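Local coordinates for protein C alpha-dehydrogenase (Sphingobium sp. SYK-6, PDB 4YAC) that binds NADH as a member of the short-chain dehydrogenase/reductase family and probably oxidises an alcohol during the breakdown of lignin beta-aryl ethers, at residues Asn117-Gly122 with Arg165-Ser170. Residues are numbered along the deposited sequence; the frame is centred on the assembly and turned at random.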
loop_
_atom_site.group_PDB
_atom_site.type_symbol
_atom_site.label_atom_id
_atom_site.label_comp_id
_atom_site.label_asym_id
_atom_site.label_seq_id
_atom_site.Cartn_x
_atom_site.Cartn_y
_atom_site.Cartn_z
ATOM N N ASN A 117 9.247 -5.539 -4.239
ATOM C CA ASN A 117 10.602 -5.913 -3.848
ATOM C C ASN A 117 11.660 -5.247 -4.720
ATOM O O ASN A 117 12.729 -4.916 -4.228
ATOM C CB ASN A 117 10.796 -7.431 -3.881
ATOM C CG ASN A 117 10.253 -8.120 -2.643
ATOM O OD1 ASN A 117 10.242 -7.550 -1.551
ATOM N ND2 ASN A 117 9.811 -9.360 -2.808
ATOM N N GLY A 118 11.373 -5.040 -6.003
ATOM C CA GLY A 118 12.335 -4.380 -6.876
ATOM C C GLY A 118 12.639 -2.966 -6.411
ATOM O O GLY A 118 13.787 -2.502 -6.490
ATOM N N VAL A 119 11.609 -2.283 -5.922
ATOM C CA VAL A 119 11.758 -0.927 -5.402
ATOM C C VAL A 119 12.458 -0.956 -4.045
ATOM O O VAL A 119 13.372 -0.164 -3.795
ATOM C CB VAL A 119 10.392 -0.222 -5.272
ATOM C CG1 VAL A 119 10.548 1.162 -4.646
ATOM C CG2 VAL A 119 9.719 -0.113 -6.633
ATOM N N ILE A 120 12.024 -1.862 -3.170
ATOM C CA ILE A 120 12.683 -2.043 -1.878
ATOM C C ILE A 120 14.168 -2.332 -2.083
ATOM O O ILE A 120 15.028 -1.755 -1.410
ATOM C CB ILE A 120 12.053 -3.190 -1.066
ATOM C CG1 ILE A 120 10.635 -2.819 -0.639
ATOM C CG2 ILE A 120 12.893 -3.506 0.178
ATOM C CD1 ILE A 120 9.841 -3.992 -0.115
ATOM N N ASN A 121 14.464 -3.232 -3.014
ATOM C CA ASN A 121 15.840 -3.640 -3.265
ATOM C C ASN A 121 16.715 -2.466 -3.701
ATOM O O ASN A 121 17.852 -2.335 -3.254
ATOM C CB ASN A 121 15.892 -4.744 -4.320
ATOM C CG ASN A 121 15.342 -6.070 -3.816
ATOM O OD1 ASN A 121 15.154 -6.268 -2.611
ATOM N ND2 ASN A 121 15.093 -6.992 -4.743
ATOM N N GLY A 122 16.185 -1.611 -4.566
ATOM C CA GLY A 122 16.929 -0.440 -5.001
ATOM C C GLY A 122 17.143 0.535 -3.862
ATOM O O GLY A 122 18.257 1.020 -3.643
ATOM N N ARG A 165 3.640 3.288 -2.523
ATOM C CA ARG A 165 3.201 4.601 -2.057
ATOM C C ARG A 165 3.523 4.736 -0.575
ATOM O O ARG A 165 4.030 5.763 -0.135
ATOM C CB ARG A 165 1.706 4.822 -2.288
ATOM C CG ARG A 165 1.160 6.020 -1.515
ATOM C CD ARG A 165 -0.319 6.239 -1.734
ATOM N NE ARG A 165 -0.838 7.241 -0.805
ATOM C CZ ARG A 165 -2.128 7.465 -0.580
ATOM N NH1 ARG A 165 -3.050 6.754 -1.214
ATOM N NH2 ARG A 165 -2.498 8.397 0.288
ATOM N N GLY A 166 3.215 3.693 0.189
ATOM C CA GLY A 166 3.503 3.680 1.612
ATOM C C GLY A 166 4.989 3.839 1.859
ATOM O O GLY A 166 5.415 4.598 2.735
ATOM N N LEU A 167 5.782 3.108 1.084
ATOM C CA LEU A 167 7.233 3.190 1.197
ATOM C C LEU A 167 7.707 4.606 0.898
ATOM O O LEU A 167 8.571 5.140 1.594
ATOM C CB LEU A 167 7.913 2.199 0.249
ATOM C CG LEU A 167 9.441 2.297 0.174
ATOM C CD1 LEU A 167 10.082 2.108 1.539
ATOM C CD2 LEU A 167 9.982 1.274 -0.809
ATOM N N ALA A 168 7.135 5.212 -0.137
ATOM C CA ALA A 168 7.507 6.572 -0.517
ATOM C C ALA A 168 7.183 7.569 0.594
ATOM O O ALA A 168 8.015 8.414 0.940
ATOM C CB ALA A 168 6.810 6.975 -1.808
ATOM N N GLU A 169 5.978 7.480 1.151
ATOM C CA GLU A 169 5.581 8.392 2.218
ATOM C C GLU A 169 6.438 8.163 3.464
ATOM O O GLU A 169 6.663 9.086 4.250
ATOM C CB GLU A 169 4.097 8.226 2.551
ATOM C CG GLU A 169 3.176 8.615 1.409
ATOM C CD GLU A 169 1.740 8.806 1.856
ATOM O OE1 GLU A 169 1.496 9.670 2.726
ATOM O OE2 GLU A 169 0.854 8.088 1.338
ATOM N N SER A 170 6.928 6.936 3.629
ATOM C CA SER A 170 7.815 6.603 4.743
ATOM C C SER A 170 9.199 7.216 4.551
ATOM O O SER A 170 9.773 7.786 5.480
ATOM C CB SER A 170 7.925 5.087 4.904
ATOM O OG SER A 170 6.693 4.540 5.340
#
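Where Leu167 meets Val119 and Ile120, no flat group takes part; the planar guanidinium of Arg165 and carboxylate of Glu169 lie far from segment 117-122 and form a salt bridge with each other. The NE of Arg165 gives its hydrogen to Glu169 OE2 across 2.9 Å, almost along the C-O axis of the acceptor but 21° out of the guanidinium plane. The same oxygen has a weak second partner in the hydroxyl of Tyr162 of the second subunit. The contact itself illustrates how one leucine can carry the small apolar meeting of segments 117-122 and 165-170, whose nearest CA atoms, those of Ile120 and Leu167, are 8.2 Å apart. One methyl does the touching: Leu167 CD2 rests 3.9 Å from Val119 CG1 and 4.1 Å from Ile120 CG1. With CG anti to its backbone nitrogen (chi1 174°), Leu167 extends far enough to reach both neighbours; it and Val119 point past one another, while Ile120 is crossed at a slant. A turn further along, the Ser170 hydroxyl folds back onto Gly166 O at 2.9 Å, above the carbonyl plane, while Ser170 N approaches from the opposite face, so two donors grip one oxygen. Val119 also touches Ile141 of strand 137-142, and Ile120 packs on Trp108 of the second subunit. Helices 105-133 and 155-174 belong to successive beta-alpha-beta crossovers, entering and leaving strand 137-142 on the same parallel sheet. Such a helix pair, set between that sheet and a partner subunit, is characteristic of the Rossmann-fold short-chain dehydrogenases, in which the equivalent helices commonly build a four-helix dimer interface.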